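Local coordinates for RagB/SusD domain protein (Flavobacterium johnsoniae, PDB 5J5U) that binds chitin and probably serves, as a SusD-like outer-membrane lipoprotein, in capturing chitin chains for uptake by a polysaccharide utilization system, at residues Y33-R36 with T37-Y41; Q113-T116 with D117-D121; T405-W408 with I409-F413; L20-T23 with Q24-S28. All coordinates share one frame; numbering follows the deposited sequence.

Contact 1: residues Y33-R36 with T37-Y41; sequences YQHR and TNLIY
Helix 31-45 widens to pi-type turns here, and within it the side chains of Gln34 and Asn38 meet at an angle, one turn apart. Gln34 OE1 takes a nearly linear bond from Asn38 ND2 at 2.7 Å, N-H...O angle 176°; it lies in the plane of the Asn38 amide, while the two amide planes stand 75° apart. The Gln34 chain bends at chi2 (-66°), which folds its carbonyl back over this turn. Asn38 ND2 also donates to Phe413 O, and Asn38 OD1 accepts from Ser415 N, fixing the flat group at both ends. Shortening Asn38 to an alanine is likely to leave Gln34 OE1, Phe413 O and Ser415 N without this amide as a mate. Here the helix departs from alpha spacing: Leu39 N bonds Gln34 O at 2.9 Å, and Ile40 N to His35 O and Tyr41 N to Arg36 O likewise span five residues. Thr37 N still reaches Tyr33 O at 2.7 Å, four residues back. Ile40 CD1 makes an off-centre CH-pi contact with the His35 ring, 4.2 Å from its centroid. Leu39 CD2 meets His35 CD2 at 3.9 Å, and the imidazole is turned to bond Asp254 through NE2.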
loop_
_atom_site.group_PDB
_atom_site.type_symbol
_atom_site.label_atom_id
_atom_site.label_comp_id
_atom_site.label_asym_id
_atom_site.label_seq_id
_atom_site.Cartn_x
_atom_site.Cartn_y
_atom_site.Cartn_z
ATOM N N TYR A 33 5.343 -11.168 6.255
ATOM C CA TYR A 33 5.185 -9.721 6.494
ATOM C C TYR A 33 3.903 -9.142 5.942
ATOM O O TYR A 33 3.549 -8.020 6.297
ATOM C CB TYR A 33 6.377 -8.893 5.975
ATOM C CG TYR A 33 6.593 -8.787 4.493
ATOM C CD1 TYR A 33 5.792 -7.982 3.697
ATOM C CD2 TYR A 33 7.658 -9.449 3.891
ATOM C CE1 TYR A 33 6.022 -7.867 2.304
ATOM C CE2 TYR A 33 7.906 -9.342 2.529
ATOM C CZ TYR A 33 7.093 -8.554 1.744
ATOM O OH TYR A 33 7.359 -8.460 0.406
ATOM N N GLN A 34 3.202 -9.875 5.086
ATOM C CA GLN A 34 1.855 -9.436 4.714
ATOM C C GLN A 34 0.973 -9.473 5.941
ATOM O O GLN A 34 0.133 -8.590 6.157
ATOM C CB GLN A 34 1.248 -10.315 3.608
ATOM C CG GLN A 34 1.892 -10.145 2.262
ATOM C CD GLN A 34 1.662 -8.756 1.670
ATOM O OE1 GLN A 34 0.720 -8.039 2.038
ATOM N NE2 GLN A 34 2.535 -8.373 0.754
ATOM N N HIS A 35 1.168 -10.501 6.756
ATOM C CA HIS A 35 0.380 -10.629 7.965
ATOM C C HIS A 35 0.777 -9.530 8.965
ATOM O O HIS A 35 -0.081 -8.879 9.568
ATOM C CB HIS A 35 0.575 -12.034 8.579
ATOM C CG HIS A 35 -0.423 -12.385 9.638
ATOM N ND1 HIS A 35 -0.353 -13.551 10.370
ATOM C CD2 HIS A 35 -1.525 -11.729 10.081
ATOM C CE1 HIS A 35 -1.357 -13.591 11.229
ATOM N NE2 HIS A 35 -2.084 -12.499 11.074
ATOM N N ARG A 36 2.079 -9.317 9.135
ATOM C CA ARG A 36 2.552 -8.450 10.213
ATOM C C ARG A 36 2.610 -6.955 9.816
ATOM O O ARG A 36 2.181 -6.089 10.572
ATOM C CB ARG A 36 3.920 -8.935 10.689
ATOM C CG ARG A 36 3.859 -10.266 11.436
ATOM C CD ARG A 36 5.228 -10.976 11.501
ATOM N NE ARG A 36 5.141 -12.210 12.295
ATOM C CZ ARG A 36 4.630 -13.355 11.848
ATOM N NH1 ARG A 36 4.173 -13.439 10.607
ATOM N NH2 ARG A 36 4.567 -14.414 12.640
ATOM N N THR A 37 3.096 -6.653 8.619
ATOM C CA THR A 37 3.286 -5.260 8.232
ATOM C C THR A 37 2.083 -4.671 7.513
ATOM O O THR A 37 1.730 -3.522 7.745
ATOM C CB THR A 37 4.512 -5.092 7.321
ATOM O OG1 THR A 37 5.598 -5.853 7.846
ATOM C CG2 THR A 37 4.917 -3.628 7.269
ATOM N N ASN A 38 1.461 -5.462 6.646
ATOM C CA ASN A 38 0.275 -5.037 5.897
ATOM C C ASN A 38 -0.988 -5.132 6.763
ATOM O O ASN A 38 -1.611 -4.099 7.096
ATOM C CB ASN A 38 0.137 -5.894 4.611
ATOM C CG ASN A 38 -1.073 -5.515 3.721
ATOM O OD1 ASN A 38 -1.887 -4.638 4.036
ATOM N ND2 ASN A 38 -1.182 -6.206 2.595
ATOM N N LEU A 39 -1.330 -6.357 7.163
ATOM C CA LEU A 39 -2.575 -6.600 7.877
ATOM C C LEU A 39 -2.572 -6.000 9.283
ATOM O O LEU A 39 -3.370 -5.148 9.580
ATOM C CB LEU A 39 -2.869 -8.116 7.958
ATOM C CG LEU A 39 -4.211 -8.614 8.551
ATOM C CD1 LEU A 39 -5.370 -7.721 8.142
ATOM C CD2 LEU A 39 -4.528 -10.068 8.175
ATOM N N ILE A 40 -1.657 -6.434 10.136
ATOM C CA ILE A 40 -1.741 -6.085 11.548
ATOM C C ILE A 40 -1.380 -4.631 11.813
ATOM O O ILE A 40 -2.213 -3.877 12.317
ATOM C CB ILE A 40 -0.832 -7.004 12.429
ATOM C CG1 ILE A 40 -1.401 -8.415 12.493
ATOM C CG2 ILE A 40 -0.708 -6.423 13.832
ATOM C CD1 ILE A 40 -0.411 -9.466 12.991
ATOM N N TYR A 41 -0.156 -4.224 11.502
ATOM C CA TYR A 41 0.248 -2.865 11.887
ATOM C C TYR A 41 -0.261 -1.787 10.907
ATOM O O TYR A 41 -1.013 -0.904 11.339
ATOM C CB TYR A 41 1.761 -2.761 12.048
ATOM C CG TYR A 41 2.259 -3.123 13.440
ATOM C CD1 TYR A 41 1.479 -2.903 14.565
ATOM C CD2 TYR A 41 3.505 -3.710 13.618
ATOM C CE1 TYR A 41 1.935 -3.243 15.832
ATOM C CE2 TYR A 41 3.981 -4.045 14.880
ATOM C CZ TYR A 41 3.192 -3.820 15.981
ATOM O OH TYR A 41 3.662 -4.177 17.219
#

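Contact 2: residues Q113-T116 with D117-D121; sequences QRLT and DIYGD
Helix 98-119 ends here as Thr116 O accepts Gly120 N at 2.6 Å, in the carbonyl plane and on a lone pair, just where Gly120 leaves helical angles with a positive phi of 93°. The Thr116 side chain follows the same turn: with OG1 set opposite the backbone N (chi1 -180°), the hydroxyl donates to Gly120 O at 2.7 Å, coming from above the carbonyl plane. Thr116 and Gly120 are thus joined by two bonds, one from the backbone and one from the side chain. A turn earlier, Gln113 NE2 gives Asp117 OD2 a 3.0 Å bond, meeting the carboxylate from above its plane; the amide and carboxylate planes are 50° apart. Glu417 accepts a second bond from that NE2. On another side of the helix Leu115 CD1 rests 3.7 Å from Tyr119 CD2, and Ile118 CG2 sits over the centre of one face of the Tyr119 ring. Tyr119 OH reaches Ala69 O in helix 66-90. Around the buried Asp117 carboxylate, OD2 has a salt bridge to Arg195 besides the Gln113 amide, while OD1 accepts from Tyr147 OH and Trp481 NE1; so many donors would probably stabilise its negative charge and hold it in one rotation.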
loop_
_atom_site.group_PDB
_atom_site.type_symbol
_atom_site.label_atom_id
_atom_site.label_comp_id
_atom_site.label_asym_id
_atom_site.label_seq_id
_atom_site.Cartn_x
_atom_site.Cartn_y
_atom_site.Cartn_z
ATOM N N GLN A 113 11.072 0.905 -1.824
ATOM C CA GLN A 113 10.128 1.962 -1.489
ATOM C C GLN A 113 9.281 1.646 -0.238
ATOM O O GLN A 113 9.091 2.509 0.623
ATOM C CB GLN A 113 9.219 2.245 -2.693
ATOM C CG GLN A 113 8.070 3.174 -2.404
ATOM C CD GLN A 113 6.739 2.433 -2.312
ATOM O OE1 GLN A 113 6.322 1.758 -3.271
ATOM N NE2 GLN A 113 6.056 2.559 -1.153
ATOM N N ARG A 114 8.740 0.441 -0.162
ATOM C CA ARG A 114 8.003 0.064 1.035
ATOM C C ARG A 114 8.952 0.186 2.252
ATOM O O ARG A 114 8.610 0.819 3.277
ATOM C CB ARG A 114 7.421 -1.355 0.888
ATOM C CG ARG A 114 6.347 -1.487 -0.256
ATOM C CD ARG A 114 6.270 -2.889 -0.850
ATOM N NE ARG A 114 7.582 -3.533 -0.855
ATOM C CZ ARG A 114 7.800 -4.839 -0.740
ATOM N NH1 ARG A 114 6.786 -5.685 -0.650
ATOM N NH2 ARG A 114 9.048 -5.298 -0.712
ATOM N N LEU A 115 10.173 -0.329 2.085
ATOM C CA LEU A 115 11.153 -0.385 3.159
ATOM C C LEU A 115 11.423 0.991 3.787
ATOM O O LEU A 115 11.196 1.183 4.992
ATOM C CB LEU A 115 12.459 -1.012 2.648
ATOM C CG LEU A 115 13.478 -1.469 3.698
ATOM C CD1 LEU A 115 12.876 -2.493 4.634
ATOM C CD2 LEU A 115 14.674 -2.074 3.008
ATOM N N THR A 116 11.860 1.950 2.971
ATOM C CA THR A 116 12.212 3.271 3.494
ATOM C C THR A 116 10.930 3.905 4.046
ATOM O O THR A 116 10.925 4.481 5.155
ATOM C CB THR A 116 12.926 4.163 2.417
ATOM O OG1 THR A 116 13.258 5.445 2.960
ATOM C CG2 THR A 116 12.102 4.306 1.102
ATOM N N ASP A 117 9.813 3.691 3.347
ATOM C CA ASP A 117 8.581 4.352 3.762
ATOM C C ASP A 117 8.172 3.884 5.168
ATOM O O ASP A 117 7.547 4.640 5.935
ATOM C CB ASP A 117 7.475 4.098 2.765
ATOM C CG ASP A 117 7.548 5.031 1.572
ATOM O OD1 ASP A 117 8.421 5.930 1.579
ATOM O OD2 ASP A 117 6.717 4.862 0.639
ATOM N N ILE A 118 8.547 2.652 5.517
ATOM C CA ILE A 118 8.204 2.149 6.838
ATOM C C ILE A 118 9.317 2.506 7.874
ATOM O O ILE A 118 9.001 2.845 9.026
ATOM C CB ILE A 118 7.921 0.647 6.795
ATOM C CG1 ILE A 118 6.516 0.395 6.240
ATOM C CG2 ILE A 118 7.989 0.026 8.189
ATOM C CD1 ILE A 118 5.409 0.811 7.214
ATOM N N TYR A 119 10.599 2.470 7.491
ATOM C CA TYR A 119 11.633 2.623 8.539
ATOM C C TYR A 119 12.410 3.923 8.460
ATOM O O TYR A 119 13.142 4.271 9.388
ATOM C CB TYR A 119 12.614 1.453 8.505
ATOM C CG TYR A 119 11.970 0.105 8.731
ATOM C CD1 TYR A 119 11.693 -0.348 10.011
ATOM C CD2 TYR A 119 11.642 -0.728 7.650
ATOM C CE1 TYR A 119 11.110 -1.598 10.228
ATOM C CE2 TYR A 119 11.042 -1.980 7.858
ATOM C CZ TYR A 119 10.793 -2.403 9.165
ATOM O OH TYR A 119 10.201 -3.634 9.404
ATOM N N GLY A 120 12.289 4.628 7.338
ATOM C CA GLY A 120 13.015 5.869 7.139
ATOM C C GLY A 120 14.347 5.679 6.443
ATOM O O GLY A 120 14.398 5.104 5.343
ATOM N N ASP A 121 15.422 6.183 7.056
ATOM C CA ASP A 121 16.762 5.965 6.523
ATOM C C ASP A 121 17.094 4.484 6.649
ATOM O O ASP A 121 16.941 3.904 7.711
ATOM C CB ASP A 121 17.829 6.795 7.253
ATOM C CG ASP A 121 17.663 8.306 7.065
ATOM O OD1 ASP A 121 16.826 8.769 6.260
ATOM O OD2 ASP A 121 18.401 9.049 7.741
#

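Contact 3: residues T405-W408 with I409-F413; sequences TQLW and ITYLF
Water 1 bridges Gln406 and Thr410 across one helical turn, donating to Gln406 OE1 at 2.8 Å and lying 3.0 Å from Thr410 OG1, to which it is also hydrogen-bonded. Each of those oxygens has a further partner: Arg275 NH2 donates to Gln406 OE1, and Ser338 OG bonds Thr410 OG1, so the water joins a buried polar patch. In the same turn Thr410 N bonds Gln406 O at 2.8 Å. This turn is the last of helix 399-410. Tyr411, the first residue to leave helical angles, still bonds through its N to Leu407 O at 2.7 Å, and Leu412 N then bonds Ile409 O before the chain passes into helix 415-425. The side chains of Leu407 and Tyr411 run alongside each other in the same direction. Leu407 CD2 lies 3.9 Å from Tyr411 CE2 and equally near Tyr411 OH, while Leu407 CB also comes near CE2 of the ring. Matching first torsions, one turn apart (chi1 -81° for Leu407, -73° for Tyr411), send the two chains the same way. The phenol OH bonds Glu339 in helix 337-349. With an alanine in place of Tyr411, Leu407 would probably lose the ring packed along its side and Glu339 would lose its hydroxyl partner. Round the helix from the tyrosine, Ile409 CG1 meets Trp408 CE3 at 4.0 Å. The indole edge carries Thr405 O in its plane, and NE1 bonds Val46 O.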
loop_
_atom_site.group_PDB
_atom_site.type_symbol
_atom_site.label_atom_id
_atom_site.label_comp_id
_atom_site.label_asym_id
_atom_site.label_seq_id
_atom_site.Cartn_x
_atom_site.Cartn_y
_atom_site.Cartn_z
ATOM N N THR A 405 -9.338 10.168 1.136
ATOM C CA THR A 405 -10.305 9.135 1.500
ATOM C C THR A 405 -10.461 8.099 0.382
ATOM O O THR A 405 -10.469 6.862 0.626
ATOM C CB THR A 405 -11.671 9.766 1.833
ATOM O OG1 THR A 405 -11.481 10.842 2.760
ATOM C CG2 THR A 405 -12.622 8.737 2.437
ATOM N N GLN A 406 -10.556 8.590 -0.851
ATOM C CA GLN A 406 -10.662 7.678 -1.983
ATOM C C GLN A 406 -9.400 6.805 -2.126
ATOM O O GLN A 406 -9.498 5.604 -2.363
ATOM C CB GLN A 406 -10.935 8.448 -3.284
ATOM C CG GLN A 406 -12.342 8.990 -3.380
ATOM C CD GLN A 406 -13.401 7.908 -3.260
ATOM O OE1 GLN A 406 -13.185 6.753 -3.640
ATOM N NE2 GLN A 406 -14.547 8.273 -2.706
ATOM N N LEU A 407 -8.218 7.402 -1.998
ATOM C CA LEU A 407 -6.980 6.618 -2.063
ATOM C C LEU A 407 -6.926 5.567 -0.945
ATOM O O LEU A 407 -6.505 4.438 -1.144
ATOM C CB LEU A 407 -5.751 7.539 -1.972
ATOM C CG LEU A 407 -5.322 8.249 -3.258
ATOM C CD1 LEU A 407 -4.478 9.470 -2.929
ATOM C CD2 LEU A 407 -4.568 7.305 -4.173
ATOM N N TRP A 408 -7.374 5.972 0.230
ATOM C CA TRP A 408 -7.445 5.106 1.392
ATOM C C TRP A 408 -8.344 3.906 1.088
ATOM O O TRP A 408 -8.085 2.783 1.552
ATOM C CB TRP A 408 -7.942 5.919 2.602
ATOM C CG TRP A 408 -8.213 5.129 3.823
ATOM C CD1 TRP A 408 -7.290 4.521 4.625
ATOM C CD2 TRP A 408 -9.491 4.874 4.415
ATOM N NE1 TRP A 408 -7.917 3.887 5.670
ATOM C CE2 TRP A 408 -9.268 4.093 5.567
ATOM C CE3 TRP A 408 -10.804 5.237 4.088
ATOM C CZ2 TRP A 408 -10.309 3.665 6.390
ATOM C CZ3 TRP A 408 -11.833 4.812 4.903
ATOM C CH2 TRP A 408 -11.583 4.044 6.047
ATOM N N ILE A 409 -9.372 4.130 0.268
ATOM C CA ILE A 409 -10.230 3.020 -0.145
ATOM C C ILE A 409 -9.538 2.191 -1.224
ATOM O O ILE A 409 -9.542 0.963 -1.186
ATOM C CB ILE A 409 -11.607 3.518 -0.636
ATOM C CG1 ILE A 409 -12.362 4.149 0.543
ATOM C CG2 ILE A 409 -12.422 2.364 -1.205
ATOM C CD1 ILE A 409 -13.717 4.714 0.202
ATOM N N THR A 410 -8.896 2.873 -2.154
ATOM C CA THR A 410 -8.183 2.235 -3.248
ATOM C C THR A 410 -7.019 1.370 -2.749
ATOM O O THR A 410 -6.750 0.302 -3.320
ATOM C CB THR A 410 -7.689 3.317 -4.242
ATOM O OG1 THR A 410 -8.815 3.788 -4.997
ATOM C CG2 THR A 410 -6.655 2.782 -5.204
ATOM N N TYR A 411 -6.372 1.802 -1.660
ATOM C CA TYR A 411 -5.243 1.079 -1.080
ATOM C C TYR A 411 -5.642 -0.019 -0.127
ATOM O O TYR A 411 -4.793 -0.536 0.602
ATOM C CB TYR A 411 -4.319 2.031 -0.332
ATOM C CG TYR A 411 -3.477 2.922 -1.209
ATOM C CD1 TYR A 411 -2.827 2.426 -2.338
ATOM C CD2 TYR A 411 -3.355 4.262 -0.924
ATOM C CE1 TYR A 411 -2.060 3.257 -3.151
ATOM C CE2 TYR A 411 -2.586 5.094 -1.707
ATOM C CZ TYR A 411 -1.946 4.599 -2.819
ATOM O OH TYR A 411 -1.188 5.462 -3.588
ATOM N N LEU A 412 -6.923 -0.372 -0.104
ATOM C CA LEU A 412 -7.366 -1.495 0.718
ATOM C C LEU A 412 -6.654 -2.766 0.259
ATOM O O LEU A 412 -6.427 -2.931 -0.937
ATOM C CB LEU A 412 -8.883 -1.650 0.644
ATOM C CG LEU A 412 -9.510 -2.576 1.679
ATOM C CD1 LEU A 412 -9.223 -2.036 3.057
ATOM C CD2 LEU A 412 -11.047 -2.726 1.433
ATOM N N PHE A 413 -6.261 -3.618 1.211
ATOM C CA PHE A 413 -5.420 -4.799 0.963
ATOM C C PHE A 413 -3.968 -4.452 0.592
ATOM O O PHE A 413 -3.129 -5.348 0.482
ATOM C CB PHE A 413 -6.030 -5.697 -0.125
ATOM C CG PHE A 413 -7.484 -5.994 0.096
ATOM C CD1 PHE A 413 -7.934 -6.413 1.334
ATOM C CD2 PHE A 413 -8.414 -5.796 -0.921
ATOM C CE1 PHE A 413 -9.278 -6.662 1.551
ATOM C CE2 PHE A 413 -9.753 -6.047 -0.713
ATOM C CZ PHE A 413 -10.187 -6.487 0.518
HETATM O O HOH W 1 -11.542 4.994 -5.073
#

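Contact 4: residues L20-T23 with Q24-S28; sequences LTFT and QLCMS
Cys26 SG lies over one face of the Phe22 ring, 3.8 Å from the centroid and 28° off the ring normal, a sulfur-aromatic contact between residues four apart on helix 16-29. SG is displaced from the ring centre toward Phe22 CE2, 3.4 Å away. Two torsions bring this about: Phe22 CG is opposite its backbone N (chi1 180°), which sends the ring outward and partly toward the next turn, and Cys26 SG stands beside its own N (chi1 -81°), turned back to meet it. A bond from Cys26 N to Phe22 O at 2.8 Å fixes the spacing between the two residues. On another flank Leu20 CD1 packs at 3.6 Å against Gln24 NE2 and also touches the aliphatic CG of that glutamine. The extended Gln24 chain delivers its amide to the loop at 171-172, where OE1 accepts from Leu172 N and NE2 donates to Asp171 OD1. Thr21 and Leu25 run in the same direction, with Thr21 CG2 3.9 Å from Leu25 CD1, and Thr21 OG1 bonds Gly170 O in the same loop. Outside these pairs, Phe22 touches Asn83, and Cys26 touches Asn79 and Glu80, of helix 66-90; Leu20, Thr23, Gln24 and Met27 share Met107 of helix 98-119, and Gln24 and Leu25 reach Met226 of strand 224-226.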
loop_
_atom_site.group_PDB
_atom_site.type_symbol
_atom_site.label_atom_id
_atom_site.label_comp_id
_atom_site.label_asym_id
_atom_site.label_seq_id
_atom_site.Cartn_x
_atom_site.Cartn_y
_atom_site.Cartn_z
ATOM N N LEU A 20 13.923 -12.954 -11.104
ATOM C CA LEU A 20 12.852 -11.985 -11.232
ATOM C C LEU A 20 11.563 -12.596 -10.718
ATOM O O LEU A 20 10.878 -11.976 -9.915
ATOM C CB LEU A 20 12.684 -11.516 -12.685
ATOM C CG LEU A 20 11.519 -10.544 -12.956
ATOM C CD1 LEU A 20 11.545 -9.386 -12.003
ATOM C CD2 LEU A 20 11.490 -10.032 -14.395
ATOM N N THR A 21 11.262 -13.821 -11.163
ATOM C CA THR A 21 10.047 -14.556 -10.767
ATOM C C THR A 21 9.978 -14.750 -9.243
ATOM O O THR A 21 8.919 -14.579 -8.616
ATOM C CB THR A 21 9.965 -15.955 -11.490
ATOM O OG1 THR A 21 9.752 -15.775 -12.898
ATOM C CG2 THR A 21 8.829 -16.827 -10.927
ATOM N N PHE A 22 11.118 -15.106 -8.655
ATOM C CA PHE A 22 11.208 -15.277 -7.210
ATOM C C PHE A 22 10.897 -13.953 -6.483
ATOM O O PHE A 22 10.063 -13.919 -5.583
ATOM C CB PHE A 22 12.590 -15.789 -6.838
ATOM C CG PHE A 22 12.794 -15.991 -5.377
ATOM C CD1 PHE A 22 12.421 -17.182 -4.774
ATOM C CD2 PHE A 22 13.378 -15.003 -4.603
ATOM C CE1 PHE A 22 12.620 -17.378 -3.422
ATOM C CE2 PHE A 22 13.577 -15.195 -3.263
ATOM C CZ PHE A 22 13.200 -16.380 -2.665
ATOM N N THR A 23 11.539 -12.862 -6.896
ATOM C CA THR A 23 11.293 -11.575 -6.276
ATOM C C THR A 23 9.839 -11.139 -6.372
ATOM O O THR A 23 9.232 -10.685 -5.381
ATOM C CB THR A 23 12.165 -10.495 -6.895
ATOM O OG1 THR A 23 13.528 -10.756 -6.549
ATOM C CG2 THR A 23 11.777 -9.122 -6.346
ATOM N N GLN A 24 9.293 -11.253 -7.577
ATOM C CA GLN A 24 7.900 -10.912 -7.802
ATOM C C GLN A 24 6.992 -11.737 -6.887
ATOM O O GLN A 24 6.067 -11.196 -6.277
ATOM C CB GLN A 24 7.529 -11.098 -9.262
ATOM C CG GLN A 24 8.141 -10.033 -10.154
ATOM C CD GLN A 24 7.662 -10.129 -11.585
ATOM O OE1 GLN A 24 7.025 -11.110 -11.965
ATOM N NE2 GLN A 24 7.975 -9.114 -12.393
ATOM N N LEU A 25 7.295 -13.021 -6.739
ATOM C CA LEU A 25 6.493 -13.858 -5.861
ATOM C C LEU A 25 6.691 -13.485 -4.363
ATOM O O LEU A 25 5.752 -13.551 -3.575
ATOM C CB LEU A 25 6.810 -15.343 -6.124
ATOM C CG LEU A 25 6.063 -15.951 -7.339
ATOM C CD1 LEU A 25 6.595 -17.332 -7.765
ATOM C CD2 LEU A 25 4.549 -16.008 -7.083
ATOM N N CYS A 26 7.887 -13.050 -3.983
ATOM C CA CYS A 26 8.145 -12.613 -2.618
ATOM C C CYS A 26 7.332 -11.345 -2.263
ATOM O O CYS A 26 6.910 -11.150 -1.119
ATOM C CB CYS A 26 9.641 -12.354 -2.421
ATOM S SG CYS A 26 10.671 -13.824 -2.098
ATOM N N MET A 27 7.100 -10.484 -3.248
ATOM C CA MET A 27 6.433 -9.221 -2.947
ATOM C C MET A 27 4.960 -9.348 -2.535
ATOM O O MET A 27 4.385 -8.377 -2.051
ATOM C CB MET A 27 6.532 -8.271 -4.138
ATOM C CG MET A 27 7.921 -7.727 -4.350
ATOM S SD MET A 27 7.910 -6.445 -5.614
ATOM C CE MET A 27 7.050 -5.116 -4.754
ATOM N N SER A 28 4.353 -10.528 -2.691
ATOM C CA SER A 28 2.941 -10.699 -2.309
ATOM C C SER A 28 2.656 -12.036 -1.643
ATOM O O SER A 28 1.679 -12.173 -0.932
ATOM C CB SER A 28 2.025 -10.552 -3.528
ATOM O OG SER A 28 2.152 -11.668 -4.389
#

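How the contacts relate
Along the chain the order is contact 4, contact 1, contact 2, contact 3, on helices 16-29, 31-45, 98-119 and 399-410, all in the SusD-like part of the chain. Contact 1 is the hub: its centre lies about 15 Å from that of contact 2, 16 Å from contact 3 and 17 Å from contact 4, and it touches each. Tyr33 OH probably bonds both Arg114 NH1 of contact 2 and Cys26 O of contact 4, which also meet each other in a packing touch. Contacts 3 and 4, about 23 Å apart between centres, do not touch. Helix 31-45 therefore ties the N-terminal helix and helix 98-119 to the loop after helix 399-410, joining sequence-distant parts of this largely helical protein.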